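Local structure of serine acetyltransferase 1, putative (Entamoeba histolytica, 7BW9) at residues Leu4-Ser9 with Asn60-Leu65; Gln10-Ser15 with Ser94-Ile99; Gly187-Ile192 with Lys218-His223; Gly240-Gly245 with Cys254-Asn259. The protein probably transfers an acetyl group to serine in cysteine biosynthesis and binds cysteine. All blocks are in the same frame, centred on the assembly; numbering follows the deposited sequence. Where two conformers were deposited one is given.

Contact 1. Residues Leu4-Ser9 with Asn60-Leu65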
loop_
_atom_site.group_PDB
_atom_site.type_symbol
_atom_site.label_atom_id
_atom_site.label_comp_id
_atom_site.label_asym_id
_atom_site.label_seq_id
_atom_site.Cartn_x
_atom_site.Cartn_y
_atom_site.Cartn_z
ATOM N N LEU A 4 -6.509 34.866 -13.163
ATOM C CA LEU A 4 -7.221 33.863 -12.375
ATOM C C LEU A 4 -6.339 33.319 -11.255
ATOM O O LEU A 4 -6.816 33.107 -10.133
ATOM C CB LEU A 4 -7.722 32.737 -13.274
ATOM C CG LEU A 4 -8.575 31.673 -12.569
ATOM C CD1 LEU A 4 -9.649 32.302 -11.673
ATOM C CD2 LEU A 4 -9.200 30.743 -13.588
ATOM N N LEU A 5 -5.046 33.119 -11.528
ATOM C CA LEU A 5 -4.128 32.661 -10.483
ATOM C C LEU A 5 -4.028 33.673 -9.349
ATOM O O LEU A 5 -3.950 33.294 -8.173
ATOM C CB LEU A 5 -2.746 32.381 -11.078
ATOM C CG LEU A 5 -2.575 31.029 -11.778
ATOM C CD1 LEU A 5 -1.372 31.007 -12.700
ATOM C CD2 LEU A 5 -2.452 29.917 -10.745
ATOM N N GLN A 6 -4.040 34.970 -9.676
ATOM C CA GLN A 6 -3.902 35.980 -8.631
ATOM C C GLN A 6 -5.146 36.054 -7.764
ATOM O O GLN A 6 -5.049 36.204 -6.541
ATOM C CB GLN A 6 -3.601 37.343 -9.244
ATOM C CG GLN A 6 -2.110 37.642 -9.358
ATOM C CD GLN A 6 -1.817 38.621 -10.471
ATOM O OE1 GLN A 6 -2.515 39.623 -10.625
ATOM N NE2 GLN A 6 -0.795 38.327 -11.269
ATOM N N GLN A 7 -6.329 35.966 -8.369
ATOM C CA GLN A 7 -7.540 36.012 -7.560
ATOM C C GLN A 7 -7.623 34.799 -6.650
ATOM O O GLN A 7 -7.906 34.921 -5.448
ATOM C CB GLN A 7 -8.783 36.091 -8.440
ATOM C CG GLN A 7 -10.036 35.781 -7.632
ATOM C CD GLN A 7 -11.311 35.875 -8.423
ATOM O OE1 GLN A 7 -11.939 34.854 -8.744
ATOM N NE2 GLN A 7 -11.700 37.099 -8.767
ATOM N N THR A 8 -7.380 33.612 -7.207
ATOM C CA THR A 8 -7.419 32.404 -6.391
ATOM C C THR A 8 -6.403 32.494 -5.257
ATOM O O THR A 8 -6.729 32.205 -4.102
ATOM C CB THR A 8 -7.184 31.174 -7.271
ATOM O OG1 THR A 8 -8.135 31.170 -8.346
ATOM C CG2 THR A 8 -7.348 29.895 -6.468
ATOM N N SER A 9 -5.194 32.975 -5.556
ATOM C CA SER A 9 -4.196 33.183 -4.512
ATOM C C SER A 9 -4.743 34.099 -3.421
ATOM O O SER A 9 -4.655 33.788 -2.225
ATOM C CB SER A 9 -2.915 33.767 -5.121
ATOM O OG SER A 9 -2.253 32.825 -5.945
ATOM N N ASN A 60 4.304 33.593 -2.071
ATOM C CA ASN A 60 4.603 32.177 -1.907
ATOM C C ASN A 60 3.390 31.328 -2.267
ATOM O O ASN A 60 3.523 30.297 -2.932
ATOM C CB ASN A 60 5.069 31.900 -0.476
ATOM C CG ASN A 60 6.410 32.546 -0.161
ATOM O OD1 ASN A 60 6.524 33.344 0.773
ATOM N ND2 ASN A 60 7.431 32.205 -0.939
ATOM N N VAL A 61 2.193 31.766 -1.866
ATOM C CA VAL A 61 0.964 31.074 -2.257
ATOM C C VAL A 61 0.824 31.067 -3.772
ATOM O O VAL A 61 0.488 30.039 -4.385
ATOM C CB VAL A 61 -0.250 31.740 -1.577
ATOM C CG1 VAL A 61 -1.581 31.145 -2.095
ATOM C CG2 VAL A 61 -0.134 31.645 -0.053
ATOM N N LEU A 62 1.098 32.213 -4.402
ATOM C CA LEU A 62 0.964 32.314 -5.850
ATOM C C LEU A 62 1.992 31.448 -6.560
ATOM O O LEU A 62 1.691 30.840 -7.594
ATOM C CB LEU A 62 1.093 33.772 -6.287
ATOM C CG LEU A 62 1.068 34.055 -7.788
ATOM C CD1 LEU A 62 -0.292 33.730 -8.388
ATOM C CD2 LEU A 62 1.479 35.515 -8.076
ATOM N N GLU A 63 3.215 31.382 -6.026
ATOM C CA GLU A 63 4.223 30.496 -6.607
ATOM C C GLU A 63 3.764 29.043 -6.548
ATOM O O GLU A 63 3.846 28.310 -7.537
ATOM C CB GLU A 63 5.562 30.642 -5.875
ATOM C CG GLU A 63 6.372 31.875 -6.238
ATOM C CD GLU A 63 7.492 32.143 -5.234
ATOM O OE1 GLU A 63 7.855 31.196 -4.494
ATOM O OE2 GLU A 63 8.008 33.290 -5.185
ATOM N N ARG A 64 3.311 28.603 -5.377
ATOM C CA ARG A 64 2.920 27.204 -5.233
ATOM C C ARG A 64 1.714 26.886 -6.101
ATOM O O ARG A 64 1.675 25.841 -6.763
ATOM C CB ARG A 64 2.648 26.896 -3.766
ATOM C CG ARG A 64 3.887 27.126 -2.927
ATOM C CD ARG A 64 3.773 26.589 -1.536
ATOM N NE ARG A 64 3.005 27.478 -0.688
ATOM C CZ ARG A 64 3.552 28.321 0.180
ATOM N NH1 ARG A 64 4.869 28.373 0.307
ATOM N NH2 ARG A 64 2.783 29.100 0.922
ATOM N N LEU A 65 0.735 27.796 -6.141
ATOM C CA LEU A 65 -0.442 27.576 -6.972
ATOM C C LEU A 65 -0.055 27.467 -8.440
ATOM O O LEU A 65 -0.516 26.562 -9.152
ATOM C CB LEU A 65 -1.444 28.707 -6.758
ATOM C CG LEU A 65 -2.895 28.392 -7.114
ATOM C CD1 LEU A 65 -3.441 27.268 -6.224
ATOM C CD2 LEU A 65 -3.758 29.656 -7.023
#

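Contact 2. Residues Gln10-Ser15 with Ser94-Ile99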
loop_
_atom_site.group_PDB
_atom_site.type_symbol
_atom_site.label_atom_id
_atom_site.label_comp_id
_atom_site.label_asym_id
_atom_site.label_seq_id
_atom_site.Cartn_x
_atom_site.Cartn_y
_atom_site.Cartn_z
ATOM N N GLN A 10 -5.346 35.228 -3.820
ATOM C CA GLN A 10 -5.894 36.167 -2.841
ATOM C C GLN A 10 -7.095 35.579 -2.099
ATOM O O GLN A 10 -7.263 35.815 -0.895
ATOM C CB GLN A 10 -6.274 37.479 -3.532
ATOM C CG GLN A 10 -6.743 38.589 -2.585
ATOM C CD GLN A 10 -5.844 38.771 -1.357
ATOM O OE1 GLN A 10 -6.331 38.850 -0.224
ATOM N NE2 GLN A 10 -4.531 38.850 -1.582
ATOM N N LEU A 11 -7.948 34.825 -2.795
ATOM C CA LEU A 11 -9.056 34.166 -2.105
ATOM C C LEU A 11 -8.547 33.135 -1.102
ATOM O O LEU A 11 -9.105 32.993 -0.007
ATOM C CB LEU A 11 -10.002 33.527 -3.124
ATOM C CG LEU A 11 -10.881 34.575 -3.814
ATOM C CD1 LEU A 11 -11.754 33.961 -4.887
ATOM C CD2 LEU A 11 -11.724 35.328 -2.779
ATOM N N LEU A 12 -7.474 32.420 -1.450
ATOM C CA LEU A 12 -6.903 31.466 -0.507
ATOM C C LEU A 12 -6.362 32.178 0.723
ATOM O O LEU A 12 -6.599 31.738 1.855
ATOM C CB LEU A 12 -5.804 30.653 -1.177
ATOM C CG LEU A 12 -6.265 29.536 -2.106
ATOM C CD1 LEU A 12 -5.093 29.096 -2.974
ATOM C CD2 LEU A 12 -6.777 28.388 -1.271
ATOM N N VAL A 13 -5.646 33.290 0.522
ATOM C CA VAL A 13 -5.183 34.088 1.659
ATOM C C VAL A 13 -6.363 34.477 2.548
ATOM O O VAL A 13 -6.296 34.383 3.781
ATOM C CB VAL A 13 -4.408 35.330 1.178
ATOM C CG1 VAL A 13 -4.199 36.297 2.340
ATOM C CG2 VAL A 13 -3.067 34.933 0.575
ATOM N N GLN A 14 -7.462 34.925 1.940
ATOM C CA GLN A 14 -8.629 35.291 2.735
ATOM C C GLN A 14 -9.190 34.076 3.448
ATOM O O GLN A 14 -9.610 34.164 4.607
ATOM C CB GLN A 14 -9.704 35.925 1.854
ATOM C CG GLN A 14 -9.327 37.276 1.291
ATOM C CD GLN A 14 -10.312 37.738 0.244
ATOM O OE1 GLN A 14 -11.458 37.274 0.214
ATOM N NE2 GLN A 14 -9.871 38.636 -0.638
ATOM N N SER A 15 -9.185 32.924 2.769
ATOM C CA SER A 15 -9.651 31.690 3.396
ATOM C C SER A 15 -8.802 31.333 4.605
ATOM O O SER A 15 -9.338 30.954 5.652
ATOM C CB SER A 15 -9.647 30.548 2.377
ATOM O OG SER A 15 -9.964 29.315 2.992
ATOM N N SER A 94 -11.065 28.090 -10.078
ATOM C CA SER A 94 -12.303 28.695 -9.604
ATOM C C SER A 94 -12.956 27.898 -8.477
ATOM O O SER A 94 -13.716 28.471 -7.688
ATOM C CB SER A 94 -13.284 28.841 -10.765
ATOM O OG SER A 94 -13.996 27.631 -10.955
ATOM N N GLN A 95 -12.681 26.602 -8.371
ATOM C CA GLN A 95 -13.229 25.791 -7.289
ATOM C C GLN A 95 -12.276 25.620 -6.115
ATOM O O GLN A 95 -12.608 24.902 -5.167
ATOM C CB GLN A 95 -13.615 24.416 -7.817
ATOM C CG GLN A 95 -14.531 24.469 -9.005
ATOM C CD GLN A 95 -15.866 23.885 -8.716
ATOM O OE1 GLN A 95 -16.053 22.679 -8.810
ATOM N NE2 GLN A 95 -16.817 24.735 -8.351
ATOM N N PHE A 96 -11.114 26.275 -6.135
ATOM C CA PHE A 96 -10.058 25.883 -5.209
ATOM C C PHE A 96 -10.418 26.176 -3.759
ATOM O O PHE A 96 -10.109 25.376 -2.871
ATOM C CB PHE A 96 -8.734 26.548 -5.578
ATOM C CG PHE A 96 -7.576 25.614 -5.468
ATOM C CD1 PHE A 96 -7.001 25.359 -4.234
ATOM C CD2 PHE A 96 -7.103 24.937 -6.582
ATOM C CE1 PHE A 96 -5.946 24.469 -4.118
ATOM C CE2 PHE A 96 -6.048 24.052 -6.477
ATOM C CZ PHE A 96 -5.470 23.812 -5.240
ATOM N N VAL A 97 -11.057 27.308 -3.484
ATOM C CA VAL A 97 -11.440 27.585 -2.104
ATOM C C VAL A 97 -12.588 26.663 -1.675
ATOM O O VAL A 97 -12.621 26.180 -0.539
ATOM C CB VAL A 97 -11.776 29.081 -1.941
ATOM C CG1 VAL A 97 -12.425 29.366 -0.593
ATOM C CG2 VAL A 97 -10.493 29.918 -2.100
ATOM N N THR A 98 -13.504 26.351 -2.589
ATOM C CA THR A 98 -14.534 25.353 -2.295
ATOM C C THR A 98 -13.913 24.023 -1.867
ATOM O O THR A 98 -14.327 23.417 -0.867
ATOM C CB THR A 98 -15.424 25.161 -3.521
ATOM O OG1 THR A 98 -15.938 26.433 -3.934
ATOM C CG2 THR A 98 -16.576 24.192 -3.221
ATOM N N ILE A 99 -12.891 23.573 -2.604
ATOM C CA ILE A 99 -12.188 22.341 -2.257
ATOM C C ILE A 99 -11.594 22.445 -0.862
ATOM O O ILE A 99 -11.699 21.513 -0.055
ATOM C CB ILE A 99 -11.097 22.029 -3.299
ATOM C CG1 ILE A 99 -11.714 21.724 -4.658
ATOM C CG2 ILE A 99 -10.235 20.856 -2.854
ATOM C CD1 ILE A 99 -10.661 21.550 -5.724
#

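Contact 3. Residues Gly187-Ile192 with Lys218-His223. With CYS (cysteine), chain E.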
loop_
_atom_site.group_PDB
_atom_site.type_symbol
_atom_site.label_atom_id
_atom_site.label_comp_id
_atom_site.label_asym_id
_atom_site.label_seq_id
_atom_site.Cartn_x
_atom_site.Cartn_y
_atom_site.Cartn_z
ATOM N N GLY A 187 -15.344 2.892 -7.025
ATOM C CA GLY A 187 -15.312 2.907 -8.473
ATOM C C GLY A 187 -15.810 4.196 -9.112
ATOM O O GLY A 187 -16.340 5.101 -8.457
ATOM N N GLU A 188 -15.656 4.223 -10.441
ATOM C CA GLU A 188 -15.842 5.444 -11.223
ATOM C C GLU A 188 -17.221 6.054 -11.041
ATOM O O GLU A 188 -17.354 7.282 -10.984
ATOM C CB GLU A 188 -15.593 5.146 -12.695
ATOM C CG GLU A 188 -15.870 6.292 -13.649
ATOM C CD GLU A 188 -15.446 5.957 -15.078
ATOM O OE1 GLU A 188 -15.390 4.757 -15.427
ATOM O OE2 GLU A 188 -15.162 6.888 -15.855
ATOM N N THR A 189 -18.269 5.228 -10.978
ATOM C CA THR A 189 -19.624 5.760 -10.999
ATOM C C THR A 189 -20.285 5.736 -9.631
ATOM O O THR A 189 -21.476 6.030 -9.523
ATOM C CB THR A 189 -20.470 5.002 -12.021
ATOM O OG1 THR A 189 -20.744 3.682 -11.530
ATOM C CG2 THR A 189 -19.719 4.918 -13.367
ATOM N N ALA A 190 -19.532 5.432 -8.578
ATOM C CA ALA A 190 -20.102 5.410 -7.246
ATOM C C ALA A 190 -20.403 6.822 -6.764
ATOM O O ALA A 190 -19.755 7.798 -7.165
ATOM C CB ALA A 190 -19.162 4.712 -6.265
ATOM N N VAL A 191 -21.395 6.915 -5.884
ATOM C CA VAL A 191 -21.856 8.168 -5.298
ATOM C C VAL A 191 -21.953 7.976 -3.790
ATOM O O VAL A 191 -22.551 7.003 -3.320
ATOM C CB VAL A 191 -23.222 8.607 -5.868
ATOM C CG1 VAL A 191 -23.701 9.880 -5.179
ATOM C CG2 VAL A 191 -23.135 8.799 -7.383
ATOM N N ILE A 192 -21.385 8.910 -3.041
ATOM C CA ILE A 192 -21.324 8.842 -1.590
ATOM C C ILE A 192 -21.920 10.125 -1.046
ATOM O O ILE A 192 -21.537 11.215 -1.486
ATOM C CB ILE A 192 -19.875 8.675 -1.095
ATOM C CG1 ILE A 192 -19.291 7.317 -1.521
ATOM C CG2 ILE A 192 -19.801 8.875 0.421
ATOM C CD1 ILE A 192 -17.741 7.293 -1.447
ATOM N N LYS A 218 -21.843 6.304 -22.574
ATOM C CA LYS A 218 -22.681 5.171 -22.102
ATOM C C LYS A 218 -23.599 5.662 -20.981
ATOM O O LYS A 218 -24.797 5.448 -21.095
ATOM C CB LYS A 218 -21.810 3.973 -21.713
ATOM C CG LYS A 218 -22.424 2.979 -20.743
ATOM C CD LYS A 218 -22.212 1.553 -21.184
ATOM C CE LYS A 218 -23.079 1.154 -22.354
ATOM N NZ LYS A 218 -24.521 1.256 -22.041
ATOM N N GLY A 219 -23.036 6.286 -19.945
ATOM C CA GLY A 219 -23.827 6.826 -18.821
ATOM C C GLY A 219 -24.283 5.749 -17.853
ATOM O O GLY A 219 -25.187 6.000 -17.079
ATOM N N ASN A 220 -23.623 4.598 -17.868
ATOM C CA ASN A 220 -23.986 3.468 -16.984
ATOM C C ASN A 220 -23.725 3.781 -15.506
ATOM O O ASN A 220 -22.886 4.627 -15.193
ATOM C CB ASN A 220 -23.119 2.250 -17.299
ATOM C CG ASN A 220 -21.671 2.451 -16.900
ATOM O OD1 ASN A 220 -21.292 2.213 -15.762
ATOM N ND2 ASN A 220 -20.855 2.907 -17.829
ATOM N N LYS A 221 -24.470 3.126 -14.624
ATOM C CA LYS A 221 -24.156 3.203 -13.186
ATOM C C LYS A 221 -23.872 1.752 -12.787
ATOM O O LYS A 221 -24.793 0.955 -12.786
ATOM C CB LYS A 221 -25.240 3.919 -12.381
ATOM C CG LYS A 221 -25.042 3.824 -10.882
ATOM C CD LYS A 221 -24.988 5.138 -10.151
ATOM C CE LYS A 221 -24.802 4.963 -8.663
ATOM N NZ LYS A 221 -25.342 3.669 -8.196
ATOM N N ARG A 222 -22.617 1.423 -12.536
ATOM C CA ARG A 222 -22.252 0.043 -12.245
ATOM C C ARG A 222 -21.651 -0.121 -10.854
ATOM O O ARG A 222 -21.280 -1.233 -10.479
ATOM C CB ARG A 222 -21.273 -0.478 -13.306
ATOM C CG ARG A 222 -19.971 0.348 -13.414
ATOM C CD ARG A 222 -19.114 -0.079 -14.621
ATOM N NE ARG A 222 -17.736 0.404 -14.539
ATOM C CZ ARG A 222 -17.324 1.618 -14.918
ATOM N NH1 ARG A 222 -18.184 2.499 -15.433
ATOM N NH2 ARG A 222 -16.036 1.952 -14.796
ATOM N N HIS A 223 -21.555 0.949 -10.085
ATOM C CA HIS A 223 -20.995 0.992 -8.746
ATOM C C HIS A 223 -22.071 1.522 -7.820
ATOM O O HIS A 223 -23.054 2.104 -8.285
ATOM C CB HIS A 223 -19.755 1.907 -8.694
ATOM C CG HIS A 223 -18.661 1.496 -9.630
ATOM N ND1 HIS A 223 -18.337 2.217 -10.758
ATOM C CD2 HIS A 223 -17.823 0.429 -9.615
ATOM C CE1 HIS A 223 -17.351 1.617 -11.400
ATOM N NE2 HIS A 223 -17.015 0.531 -10.725
HETATM N N CYS E . -12.556 -1.280 -12.474
HETATM C CA CYS E . -13.832 -2.024 -12.647
HETATM C C CYS E . -14.930 -1.072 -13.145
HETATM O O CYS E . -14.627 0.103 -13.314
HETATM C CB CYS E . -14.262 -2.712 -11.356
HETATM S SG CYS E . -14.552 -1.591 -9.965
HETATM O OXT CYS E . -16.023 -1.511 -13.367
#

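Contact 4. Residues Gly240-Gly245 with Cys254-Asn259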
loop_
_atom_site.group_PDB
_atom_site.type_symbol
_atom_site.label_atom_id
_atom_site.label_comp_id
_atom_site.label_asym_id
_atom_site.label_seq_id
_atom_site.Cartn_x
_atom_site.Cartn_y
_atom_site.Cartn_z
ATOM N N GLY A 240 -22.022 -3.564 -7.245
ATOM C CA GLY A 240 -23.030 -3.417 -8.276
ATOM C C GLY A 240 -23.704 -2.062 -8.222
ATOM O O GLY A 240 -23.436 -1.215 -7.358
ATOM N N ASN A 241 -24.622 -1.874 -9.167
ATOM C CA ASN A 241 -25.467 -0.677 -9.206
ATOM C C ASN A 241 -26.643 -0.841 -8.244
ATOM O O ASN A 241 -27.796 -1.068 -8.623
ATOM C CB ASN A 241 -25.957 -0.402 -10.614
ATOM C CG ASN A 241 -26.934 0.773 -10.672
ATOM O OD1 ASN A 241 -26.959 1.650 -9.789
ATOM N ND2 ASN A 241 -27.742 0.791 -11.706
ATOM N N ILE A 242 -26.322 -0.718 -6.966
ATOM C CA ILE A 242 -27.297 -0.824 -5.902
ATOM C C ILE A 242 -27.233 0.463 -5.106
ATOM O O ILE A 242 -26.280 1.239 -5.212
ATOM C CB ILE A 242 -27.031 -2.042 -5.003
ATOM C CG1 ILE A 242 -25.663 -1.915 -4.330
ATOM C CG2 ILE A 242 -27.137 -3.332 -5.821
ATOM C CD1 ILE A 242 -25.208 -3.169 -3.602
ATOM N N THR A 243 -28.259 0.679 -4.297
ATOM C CA THR A 243 -28.377 1.873 -3.477
ATOM C C THR A 243 -28.414 1.462 -2.017
ATOM O O THR A 243 -29.112 0.509 -1.653
ATOM C CB THR A 243 -29.633 2.672 -3.845
ATOM O OG1 THR A 243 -29.482 3.208 -5.162
ATOM C CG2 THR A 243 -29.838 3.817 -2.881
ATOM N N ILE A 244 -27.639 2.159 -1.195
ATOM C CA ILE A 244 -27.634 1.982 0.252
ATOM C C ILE A 244 -28.233 3.241 0.851
ATOM O O ILE A 244 -27.674 4.335 0.695
ATOM C CB ILE A 244 -26.215 1.745 0.802
ATOM C CG1 ILE A 244 -25.555 0.526 0.140
ATOM C CG2 ILE A 244 -26.231 1.631 2.331
ATOM C CD1 ILE A 244 -26.416 -0.687 0.107
ATOM N N GLY A 245 -29.353 3.095 1.543
ATOM C CA GLY A 245 -30.022 4.249 2.099
ATOM C C GLY A 245 -29.186 4.957 3.152
ATOM O O GLY A 245 -28.130 4.492 3.585
ATOM N N CYS A 254 -19.149 -8.008 5.426
ATOM C CA CYS A 254 -20.400 -8.231 4.706
ATOM C C CYS A 254 -20.193 -8.266 3.197
ATOM O O CYS A 254 -19.334 -7.575 2.639
ATOM C CB CYS A 254 -21.414 -7.137 5.036
ATOM S SG CYS A 254 -22.287 -7.436 6.574
ATOM N N TRP A 255 -21.027 -9.048 2.530
ATOM C CA TRP A 255 -21.080 -9.081 1.074
ATOM C C TRP A 255 -22.467 -8.601 0.662
ATOM O O TRP A 255 -23.445 -9.331 0.817
ATOM C CB TRP A 255 -20.767 -10.484 0.571
ATOM C CG TRP A 255 -20.903 -10.681 -0.885
ATOM C CD1 TRP A 255 -20.306 -9.961 -1.873
ATOM C CD2 TRP A 255 -21.676 -11.696 -1.535
ATOM N NE1 TRP A 255 -20.666 -10.462 -3.106
ATOM C CE2 TRP A 255 -21.501 -11.534 -2.921
ATOM C CE3 TRP A 255 -22.499 -12.732 -1.072
ATOM C CZ2 TRP A 255 -22.128 -12.365 -3.859
ATOM C CZ3 TRP A 255 -23.120 -13.557 -2.001
ATOM C CH2 TRP A 255 -22.932 -13.366 -3.378
ATOM N N ILE A 256 -22.552 -7.370 0.161
ATOM C CA ILE A 256 -23.815 -6.717 -0.187
ATOM C C ILE A 256 -23.925 -6.650 -1.702
ATOM O O ILE A 256 -23.043 -6.102 -2.372
ATOM C CB ILE A 256 -23.915 -5.298 0.402
ATOM C CG1 ILE A 256 -23.618 -5.267 1.907
ATOM C CG2 ILE A 256 -25.271 -4.685 0.076
ATOM C CD1 ILE A 256 -24.611 -6.007 2.740
ATOM N N THR A 257 -25.018 -7.182 -2.239
ATOM C CA THR A 257 -25.265 -7.176 -3.676
ATOM C C THR A 257 -26.686 -6.731 -4.005
ATOM O O THR A 257 -27.091 -6.813 -5.168
ATOM C CB THR A 257 -25.013 -8.565 -4.284
ATOM O OG1 THR A 257 -25.682 -9.554 -3.494
ATOM C CG2 THR A 257 -23.517 -8.885 -4.347
ATOM N N GLN A 258 -27.440 -6.266 -3.016
ATOM C CA GLN A 258 -28.807 -5.802 -3.188
ATOM C C GLN A 258 -28.972 -4.436 -2.538
ATOM O O GLN A 258 -28.214 -4.065 -1.637
ATOM C CB GLN A 258 -29.807 -6.778 -2.552
ATOM C CG GLN A 258 -29.601 -8.214 -2.975
ATOM C CD GLN A 258 -30.459 -9.167 -2.181
ATOM O OE1 GLN A 258 -30.307 -9.296 -0.963
ATOM N NE2 GLN A 258 -31.375 -9.837 -2.866
ATOM N N ASN A 259 -29.982 -3.698 -3.000
ATOM C CA ASN A 259 -30.369 -2.449 -2.365
ATOM C C ASN A 259 -30.614 -2.666 -0.881
ATOM O O ASN A 259 -30.999 -3.750 -0.446
ATOM C CB ASN A 259 -31.640 -1.875 -2.995
ATOM C CG ASN A 259 -31.443 -1.420 -4.423
ATOM O OD1 ASN A 259 -30.324 -1.140 -4.854
ATOM N ND2 ASN A 259 -32.547 -1.313 -5.163
#

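Contact 1. Residues Leu4-Ser9 with Asn60-Leu65
The carbonyl oxygen of L5 is gripped by two donors from one residue, S9 N and S9 OG, which reach it from opposite faces of its plane, while L62 CD1 touches it from across the contact at 3.7 Å. The bond from S9 OG is 2.8 Å long. The same hydroxyl lies in the groove between the two helices, close against L62, with OG 3.3 Å from L62 CA. The torsion fits this double role: with OG beside the backbone N (chi1 -69°), the hydroxyl folds back along helix 2-17 while the CB carries it toward L62 and L65. Two leucine methyls lie against the polar pair: L62 CD1 comes closer still to S9 OG than to L5 O, and L65 CD2 packs near both.

The axes of the two short segments come within 9.3 Å and cross at 125°, nearer to perpendicular than to antiparallel, as helix 2-17 lies across helix 58-79 in a helical bundle. L65 fills the deeper side. Its CD2 meets T8 CG2 at 3.6 Å, the two side chains roughly perpendicular, whereas L5 and L65 lie alongside, pointing opposite ways, with their CD2 methyls meeting. L93 of helix 82-94 packs on both L5 and L65 and extends this apolar layer. On the outer side, Q6 only grazes L62 with its CG, 4.4 Å from CD2.

Contact 2. Residues Gln10-Ser15 with Ser94-Ile99
V97 CG2 lies against L11 and L12 of helix 2-17, and the valine can be traced outward from its backbone. The contact belongs to the all-helical part of the chain, where the first turn of helix 96-113 meets the second half of helix 2-17; the nearest pair of CA atoms, L12 and V97, is 6.2 Å apart. The CB of V97 points toward the other helix and divides its own contacts between its two methyls. CG2, set beside the backbone N while CG1 is anti to it (chi1 169°), does most of the touching: it lies 3.8 Å from L11 CB and 4.0 Å from L12 N, which places it against the backbone between these two residues. The same methyl meets the tip of L12, whose CD2 is 4.1 Å away, and the two side chains run alongside with their tips pointing opposite ways. CG1 turns to the next helical turn and approaches S15 CB at 4.2 Å.

The S15 hydroxyl is engaged elsewhere, in hydrogen bonds with R100 and E101 farther along helix 96-113, so the two helices are joined by polar bonds beyond the apolar patch. L11 is exposed and marks the solvent side. On the buried side, L12 and F96 both pack on I44 of helix 36-45 and on L65 of helix 58-79, which places this pair in the core shared by several helices. There L12 CD2 approaches the F96 ring obliquely, with CD1 of the ring as its closest atom at 4.2 Å.

Contact 3. Residues Gly187-Ile192 with Lys218-His223
The H223 ring is sandwiched: CA of G187 sits over the centre of one face, 3.6 Å from the centroid in a CH-pi contact, and CG of R222 lies toward the rim of the other. T189 OG1 and the sulfur of the bound cysteine are at its edge. The guanidinium of R222 has H223 CE1 over one face, while N220 OD1, E188 OE1 and the carboxylate carbon of the cysteine lie in its plane.

ND1 of H223 is met twice by T189: the backbone N donates to it at 3.0 Å, tilted 30° from the ring plane, and OG1 pairs with it at 2.9 Å. OG1 accepts from R222 N as well as pairing with ND1, and weakly from H223 N; chi1 of 72° turns it to that side. E188 OE1 receives R222 NH2 at 2.9 Å on its anti lone pair, with the two planes 85° apart; its other oxygen is held by Y143. R222 then gives NE to CYS OXT and NH2 to CYS O, both at 2.8 Å, a two-pronged grip on a carboxylate. D114 and D179 of the second subunit also hydrogen-bond the cysteine, in a pocket at the subunit boundary of a left-handed beta-helix.

Contact 4. Residues Gly240-Gly245 with Cys254-Asn259
I242 fills the tight part of this contact, buried among carbonyls and I256 and reaching over the loop residues T257 and Q258 that follow strand 255-256. Its chi1 of 62° places CG1 between the backbone N and the carbonyl carbon and sends the two branches to different carbonyls: CG2 lies 3.5 Å from T257 O, and CD1 is 3.7 Å from Q258 O. CD1 also meets I256 CG2 at 4.0 Å. I244 adds a looser touch, its CD1 being 4.2 Å from the same I256 methyl as the two side chains cross at a slant.

On the solvent side, by contrast, T243 and N259 are exposed and joined by one bond and a CA-H...O contact. N259 OD1 accepts from T243 N at 2.8 Å with an N-H...O angle of 158°; the donor stands 35° out of the amide's carbonyl plane. N259 CA also approaches T243 O, at 3.3 Å.

The contact joins successive coils of the left-handed beta-helix, in the hexapeptide-repeat region. Strand 243-244 is at the end of its parallel sheet in this chain, with 225-226 beside it, and 255-256 is likewise outermost in the neighbouring sheet, where W255 and I256 pack on the second subunit.

Along the chain, contacts 1 and 2 interlock, since their segments alternate and both draw on helix 2-17; they come before contacts 3 and 4, which follow in series. The first two have centres 10 Å apart and touch through T8 with F96 and L65 with L12, forming one continuous helical core. Contacts 3 and 4, with centres 13 Å apart, belong to the beta-helix and reach the same sheet; K221 NZ and N241 OD1 probably hydrogen-bond between them. Contacts 1 and 4 are 43 Å apart between centres, on opposite sides of the chain's centre. The helical region is thus distinct from the coils, where contacts 3 and 4 also touch the second subunit and contact 3 supplies R222 to the cysteine site.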